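Local structure of glutamate racemase (Francisella tularensis subsp. tularensis, 3OUT) at residues K71-A76 / I95-V100; T61-I66 / Q89-A94; T239-K244 / L260-L265. The protein belongs to the aspartate/glutamate racemase family, two-domain alpha/beta enzymes, and is modelled here with D-glutamic acid bound. All coordinates share one frame; numbering follows the deposited sequence.

Contact 1: K71-A76 / I95-V100; sequences KAIIIA and IPVIDV
Ile73 and Ile98 carry the backbone ladder that joins strands 72-75 and 97-99 as parallel neighbours, their axes 4.6 Å apart and 18° from exact alignment. Ile73 N donates to Pro96 O at 2.9 Å, Ile73 O receives Ile98 N, and Ile98 O takes Ile75 N at 2.8 Å; all three bonds are nearly straight. The last rung, Val100 N to Ile75 O, is longer at 3.2 Å and bent to 137°, where the chain turns into helix 100-106. Between the rungs, Val97 CA lies 3.3 Å from Ile73 O, a CA-H...O contact that adds to the ladder. Proline has no N-H, but Pro96 needs only its carbonyl here.

Apolar packing accompanies these bonds. On the face that carries Ile73, Val97 and Ile75, Val97 CG1 stands anti to its backbone N (chi1 179°), which brings it 3.8 Å from Ile75 CD1. On the other face, Ile74 CD1 approaches Ile98 CG2 more loosely, at 4.3 Å. Before the ladder, Ile95 CG2 rests on Ala72 CA at 3.7 Å.

Beta-branched residues suit such extended chains. Asp99 is the N-cap of helix 100-106, its carboxylate capping a backbone N and bonding Thr102 OG1. With helix 78-92 between them, the strands form a beta-alpha-beta crossover whose facing N-H and C=O groups are paired, while isoleucines and valine keep both faces largely apolar, Asp99 being the polar exception at the strand end.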
# COMPACT_ATOMS: atom_id res chain seq x y z
N LYS B 71 8.48 -5.83 23.30
CA LYS B 71 8.66 -5.10 24.59
C LYS B 71 9.32 -3.73 24.45
O LYS B 71 9.26 -2.90 25.37
CB LYS B 71 9.46 -5.91 25.61
CG LYS B 71 10.84 -6.28 25.18
CD LYS B 71 11.49 -7.21 26.24
CE LYS B 71 12.81 -7.68 25.80
NZ LYS B 71 13.40 -8.62 26.89
N ALA B 72 9.93 -3.49 23.29
CA ALA B 72 10.62 -2.24 22.99
C ALA B 72 10.81 -2.17 21.47
O ALA B 72 10.88 -3.19 20.80
CB ALA B 72 12.02 -2.17 23.68
N ILE B 73 10.89 -0.96 20.98
CA ILE B 73 11.17 -0.67 19.58
C ILE B 73 12.44 0.16 19.48
O ILE B 73 12.59 1.09 20.20
CB ILE B 73 10.00 0.06 18.94
CG1 ILE B 73 8.82 -0.90 18.80
CG2 ILE B 73 10.38 0.62 17.52
CD1 ILE B 73 7.48 -0.23 18.54
N ILE B 74 13.32 -0.19 18.53
CA ILE B 74 14.37 0.69 18.12
C ILE B 74 14.14 1.06 16.66
O ILE B 74 14.04 0.18 15.79
CB ILE B 74 15.77 0.07 18.34
CG1 ILE B 74 16.89 0.91 17.69
CG2 ILE B 74 15.84 -1.36 17.85
CD1 ILE B 74 18.25 0.63 18.44
N ILE B 75 14.05 2.36 16.40
CA ILE B 75 13.95 2.84 14.99
C ILE B 75 15.37 2.97 14.44
O ILE B 75 16.15 3.84 14.85
CB ILE B 75 13.23 4.17 14.90
CG1 ILE B 75 11.87 4.09 15.62
CG2 ILE B 75 13.13 4.60 13.42
CD1 ILE B 75 11.04 5.42 15.52
N ALA B 76 15.71 2.03 13.58
CA ALA B 76 17.07 1.90 12.98
C ALA B 76 17.35 2.91 11.89
O ALA B 76 18.54 3.24 11.58
CB ALA B 76 17.26 0.48 12.45
N ILE B 95 4.98 1.20 25.27
CA ILE B 95 6.19 0.52 24.77
C ILE B 95 7.26 1.54 24.44
O ILE B 95 7.01 2.46 23.69
CB ILE B 95 5.84 -0.35 23.51
CG1 ILE B 95 4.83 -1.44 23.90
CG2 ILE B 95 7.14 -0.95 22.85
CD1 ILE B 95 5.29 -2.39 24.98
N PRO B 96 8.46 1.41 25.00
CA PRO B 96 9.48 2.41 24.74
C PRO B 96 10.04 2.33 23.33
O PRO B 96 10.21 1.25 22.80
CB PRO B 96 10.57 2.09 25.75
CG PRO B 96 10.42 0.69 26.07
CD PRO B 96 8.92 0.41 25.97
N VAL B 97 10.37 3.51 22.80
CA VAL B 97 10.94 3.66 21.47
C VAL B 97 12.26 4.40 21.59
O VAL B 97 12.32 5.55 22.10
CB VAL B 97 9.98 4.46 20.55
CG1 VAL B 97 10.59 4.65 19.18
CG2 VAL B 97 8.62 3.77 20.47
N ILE B 98 13.33 3.76 21.11
CA ILE B 98 14.65 4.33 21.02
C ILE B 98 14.87 4.66 19.55
O ILE B 98 14.42 3.92 18.70
CB ILE B 98 15.71 3.28 21.45
CG1 ILE B 98 15.57 2.85 22.93
CG2 ILE B 98 17.12 3.74 21.13
CD1 ILE B 98 15.76 3.97 23.87
N ASP B 99 15.56 5.74 19.24
CA ASP B 99 15.78 6.11 17.80
C ASP B 99 17.22 6.51 17.54
O ASP B 99 17.92 7.00 18.43
CB ASP B 99 14.83 7.21 17.34
CG ASP B 99 15.19 8.54 17.89
OD1 ASP B 99 14.85 8.82 19.07
OD2 ASP B 99 15.87 9.30 17.18
N VAL B 100 17.67 6.30 16.31
CA VAL B 100 19.08 6.53 15.96
C VAL B 100 19.48 8.00 15.95
O VAL B 100 20.66 8.28 16.14
CB VAL B 100 19.49 5.89 14.61
CG1 VAL B 100 19.64 4.39 14.76
CG2 VAL B 100 18.49 6.23 13.40

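Contact 2: T61-I66 / Q89-A94; sequences TAKFLI and QEIAKA
Ile91 is the main bump of this interface: its side chain projects from helix 78-92 against the flank of helix 51-67, where Ala62 and Lys63 form a shallow seat. Ala62, with a single methyl, is small enough to make the floor, and its CB lies 3.8 Å from Ile91 CG2 and 3.9 Å from Ile91 CD1, so both branches of the isoleucine rest on it. Lys63 supplies the wall. Its chain runs extended past CG and crosses the isoleucine at about a right angle. Lys63 CG lies 3.8 Å from Ile91 CG2 and Lys63 CE 3.9 Å from Ile91 CD1. Lysine fits this rim because its methylenes can pack on a hydrophobic neighbour while the amino group continues outward along an exposed side.

The two helices lie next to each other on one face of the parallel six-stranded sheet, each running into a strand of it, as in a parallel alpha/beta layer; the first four strands follow the flavodoxin-like order 2-1-3-4. Beneath them, Ala62 also touches Phe13 of strand 10-14, and Ala92 touches Val97.

One turn further along helix 51-67, Ile66 returns the bump in the other direction. With CG1 beside its backbone N and chi2 at -62°, the chain bends, and Ile66 CD1 reaches Ala92, 3.6 Å from Ala92 CA and 3.9 Å from Ala92 CB. The small alanine lets the methyl come this close to the main chain, just before Lys93, with positive phi (55°), ends the helix.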
# COMPACT_ATOMS: atom_id res chain seq x y z
N THR B 61 3.83 0.14 9.85
CA THR B 61 4.86 -0.73 10.43
C THR B 61 4.73 -0.72 11.95
O THR B 61 4.85 -1.74 12.58
CB THR B 61 6.26 -0.32 10.01
OG1 THR B 61 6.35 -0.47 8.59
CG2 THR B 61 7.33 -1.19 10.69
N ALA B 62 4.49 0.43 12.54
CA ALA B 62 4.31 0.53 13.99
C ALA B 62 3.20 -0.35 14.47
O ALA B 62 3.36 -1.11 15.44
CB ALA B 62 4.09 2.00 14.45
N LYS B 63 2.05 -0.30 13.78
CA LYS B 63 0.92 -1.12 14.17
C LYS B 63 1.26 -2.60 14.03
O LYS B 63 0.87 -3.41 14.87
CB LYS B 63 -0.34 -0.73 13.38
CG LYS B 63 -0.77 0.68 13.73
CD LYS B 63 -1.86 1.22 12.79
CE LYS B 63 -2.11 2.70 13.04
NZ LYS B 63 -3.22 3.27 12.13
N PHE B 64 1.94 -2.98 12.95
CA PHE B 64 2.33 -4.37 12.78
C PHE B 64 3.19 -4.81 13.96
O PHE B 64 2.98 -5.89 14.51
CB PHE B 64 3.10 -4.55 11.45
CG PHE B 64 3.54 -5.96 11.20
CD1 PHE B 64 4.68 -6.46 11.80
CD2 PHE B 64 2.79 -6.79 10.39
CE1 PHE B 64 5.07 -7.75 11.58
CE2 PHE B 64 3.19 -8.10 10.17
CZ PHE B 64 4.34 -8.57 10.76
N LEU B 65 4.17 -4.01 14.36
CA LEU B 65 5.06 -4.45 15.43
C LEU B 65 4.35 -4.55 16.77
O LEU B 65 4.63 -5.47 17.55
CB LEU B 65 6.27 -3.51 15.54
CG LEU B 65 7.31 -3.66 14.45
CD1 LEU B 65 8.36 -2.57 14.49
CD2 LEU B 65 7.98 -5.07 14.44
N ILE B 66 3.46 -3.60 17.05
CA ILE B 66 2.71 -3.59 18.31
C ILE B 66 1.78 -4.81 18.39
O ILE B 66 1.64 -5.40 19.46
CB ILE B 66 1.99 -2.25 18.54
CG1 ILE B 66 3.02 -1.14 18.76
CG2 ILE B 66 0.96 -2.36 19.70
CD1 ILE B 66 3.99 -1.22 19.99
N GLN B 89 5.86 6.62 18.37
CA GLN B 89 5.68 6.72 19.82
C GLN B 89 4.20 6.72 20.25
O GLN B 89 3.84 6.06 21.24
CB GLN B 89 6.44 7.97 20.35
CG GLN B 89 7.96 7.72 20.45
CD GLN B 89 8.80 8.96 20.81
OE1 GLN B 89 8.31 10.09 20.88
NE2 GLN B 89 10.10 8.73 20.95
N GLU B 90 3.36 7.41 19.49
CA GLU B 90 1.94 7.53 19.81
C GLU B 90 1.23 6.19 19.69
O GLU B 90 0.38 5.83 20.49
CB GLU B 90 1.26 8.55 18.90
CG GLU B 90 -0.12 8.93 19.37
CD GLU B 90 -0.08 9.77 20.65
OE1 GLU B 90 -0.97 9.57 21.50
OE2 GLU B 90 0.85 10.62 20.81
N ILE B 91 1.59 5.45 18.65
CA ILE B 91 1.09 4.08 18.46
C ILE B 91 1.64 3.10 19.50
O ILE B 91 0.90 2.24 19.97
CB ILE B 91 1.38 3.60 17.00
CG1 ILE B 91 0.55 4.43 16.05
CG2 ILE B 91 1.07 2.09 16.80
CD1 ILE B 91 1.04 4.43 14.60
N ALA B 92 2.92 3.23 19.85
CA ALA B 92 3.54 2.30 20.77
C ALA B 92 2.99 2.46 22.20
O ALA B 92 3.03 1.51 22.97
CB ALA B 92 5.09 2.45 20.74
N LYS B 93 2.47 3.64 22.52
CA LYS B 93 1.89 3.96 23.85
C LYS B 93 2.94 3.66 24.90
O LYS B 93 3.97 4.31 24.89
CB LYS B 93 0.57 3.23 24.07
CG LYS B 93 -0.58 3.79 23.21
CD LYS B 93 -1.78 2.88 23.21
CE LYS B 93 -2.95 3.51 22.46
NZ LYS B 93 -2.52 3.99 21.11
N ALA B 94 2.72 2.68 25.77
CA ALA B 94 3.64 2.42 26.90
C ALA B 94 4.90 1.65 26.52
O ALA B 94 5.82 1.47 27.34
CB ALA B 94 2.91 1.70 28.06

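Contact 3: T239-K244 / L260-L265; sequences TDIPLK and LEIVSL
The loop that leaves strand 234-238 packs against the end of strand 259-262, one of the two outermost strands of the six-stranded sheet within the chain, and Ile241 of the loop and Leu260 of the strand meet tip to tip. Ile241 CD1 comes 3.9 Å from Leu260 CG, two flexible aliphatic ends suited to a buried place. Ile262 takes the next position: with CG1 anti to its backbone N (chi1 -175°), its CD1 lies against the main chain of the loop, 3.4 Å from both Thr239 C and Asp240 CA. The loop leads into helix 245-253, which connects the parallel neighbours 234-238 and 259-262 in a beta-alpha-beta unit. This edge also faces other copies of the protein: Asp240 bonds Ser50 and Thr53 of the fourth subunit, and Ile241 packs on Ile241 of the third.

Beyond the strand, Thr239 CA lies 3.4 Å from Val263 O, its C-H pointing there at 162°, while a water donates to both Thr239 O and Val263 O, at 2.8 Å to the latter. Thr239 OG1 bonds Asp40 and Ala42 N; the side chain crosses that of Leu265 at about a right angle, Thr239 CG2 being 4.0 Å from Leu265 CG.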
# COMPACT_ATOMS: atom_id res chain seq x y z
N THR B 239 8.23 -6.74 3.41
CA THR B 239 7.10 -6.61 2.49
C THR B 239 7.45 -6.91 1.03
O THR B 239 6.58 -6.92 0.18
CB THR B 239 6.48 -5.20 2.57
OG1 THR B 239 7.50 -4.24 2.35
CG2 THR B 239 5.86 -4.97 3.97
N ASP B 240 8.73 -7.18 0.75
CA ASP B 240 9.12 -7.73 -0.57
C ASP B 240 10.41 -8.49 -0.43
O ASP B 240 11.21 -8.23 0.49
CB ASP B 240 9.32 -6.60 -1.57
CG ASP B 240 9.35 -7.11 -3.00
OD1 ASP B 240 8.74 -8.19 -3.22
OD2 ASP B 240 10.02 -6.47 -3.86
N ILE B 241 10.62 -9.45 -1.35
CA ILE B 241 11.88 -10.18 -1.41
C ILE B 241 12.29 -10.17 -2.88
O ILE B 241 12.02 -11.12 -3.63
CB ILE B 241 11.80 -11.61 -0.78
CG1 ILE B 241 11.37 -11.48 0.68
CG2 ILE B 241 13.15 -12.32 -0.95
CD1 ILE B 241 11.02 -12.79 1.34
N PRO B 242 12.95 -9.09 -3.31
CA PRO B 242 13.56 -9.08 -4.64
C PRO B 242 14.87 -9.87 -4.69
O PRO B 242 15.47 -10.19 -3.65
CB PRO B 242 13.81 -7.60 -4.90
CG PRO B 242 14.08 -7.07 -3.52
CD PRO B 242 13.21 -7.83 -2.57
N LEU B 243 15.34 -10.17 -5.89
CA LEU B 243 16.48 -11.05 -6.04
C LEU B 243 17.73 -10.59 -5.31
O LEU B 243 18.46 -11.42 -4.80
CB LEU B 243 16.79 -11.21 -7.52
CG LEU B 243 17.58 -12.37 -8.01
CD1 LEU B 243 16.92 -13.72 -7.64
CD2 LEU B 243 17.70 -12.18 -9.55
N LYS B 244 17.98 -9.29 -5.27
CA LYS B 244 19.20 -8.79 -4.61
C LYS B 244 19.09 -8.67 -3.10
O LYS B 244 20.09 -8.35 -2.46
CB LYS B 244 19.70 -7.48 -5.25
CG LYS B 244 20.54 -7.76 -6.51
CD LYS B 244 21.54 -6.63 -6.90
CE LYS B 244 20.88 -5.60 -7.84
NZ LYS B 244 21.78 -4.89 -8.79
N LEU B 260 13.10 -15.91 7.37
CA LEU B 260 12.68 -14.78 6.52
C LEU B 260 11.26 -15.04 6.05
O LEU B 260 10.96 -16.14 5.58
CB LEU B 260 13.61 -14.70 5.32
CG LEU B 260 13.45 -13.64 4.28
CD1 LEU B 260 13.56 -12.25 4.93
CD2 LEU B 260 14.47 -13.82 3.17
N GLU B 261 10.37 -14.05 6.18
CA GLU B 261 8.98 -14.26 5.77
C GLU B 261 8.41 -12.99 5.08
O GLU B 261 8.64 -11.88 5.54
CB GLU B 261 8.07 -14.70 6.92
CG GLU B 261 6.59 -14.76 6.49
CD GLU B 261 5.71 -15.47 7.46
OE1 GLU B 261 6.14 -16.55 7.94
OE2 GLU B 261 4.54 -15.04 7.66
N ILE B 262 7.74 -13.19 3.94
CA ILE B 262 7.02 -12.15 3.25
C ILE B 262 5.69 -11.86 3.95
O ILE B 262 4.88 -12.76 4.17
CB ILE B 262 6.88 -12.49 1.72
CG1 ILE B 262 6.22 -11.35 0.94
CG2 ILE B 262 6.11 -13.78 1.46
CD1 ILE B 262 7.14 -10.28 0.58
N VAL B 263 5.50 -10.60 4.31
CA VAL B 263 4.29 -10.13 4.97
C VAL B 263 3.71 -8.94 4.20
O VAL B 263 4.31 -8.40 3.25
CB VAL B 263 4.59 -9.72 6.44
CG1 VAL B 263 5.22 -10.92 7.24
CG2 VAL B 263 5.44 -8.48 6.49
N SER B 264 2.48 -8.59 4.58
CA SER B 264 1.76 -7.48 4.00
C SER B 264 1.29 -6.51 5.05
O SER B 264 0.88 -6.90 6.17
CB SER B 264 0.54 -8.03 3.26
OG SER B 264 -0.16 -6.98 2.63
N LEU B 265 1.36 -5.23 4.69
CA LEU B 265 0.81 -4.14 5.48
C LEU B 265 -0.59 -3.73 5.00
O LEU B 265 -1.12 -2.72 5.47
CB LEU B 265 1.76 -2.96 5.53
CG LEU B 265 3.07 -3.23 6.30
CD1 LEU B 265 4.08 -2.06 6.11
CD2 LEU B 265 2.81 -3.52 7.77
O HOH W 1 3.69 -8.25 0.57

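Overall arrangement
Along the chain, contacts 1 and 2 interleave, the order being 61-66, 71-76, 89-94 and 95-100, whereas contact 3 follows both. Contacts 1 and 3 reach opposite edges of the same parallel sheet, whose outermost strands within the chain are 97-99 and 259-262; their centres are about 22 Å apart and they do not touch. Contact 2 is a helix layer over this sheet, its centre about 10 Å from that of contact 1 and about 21 Å from that of contact 3. It meets both: Val97 and Ile73 pack on Ala92 and Ile66, while Leu265 packs on Thr61 and Phe64. Helix 51-67 thus packs on residues of both other contacts, and with helix 78-92 it lies over one face of the sheet.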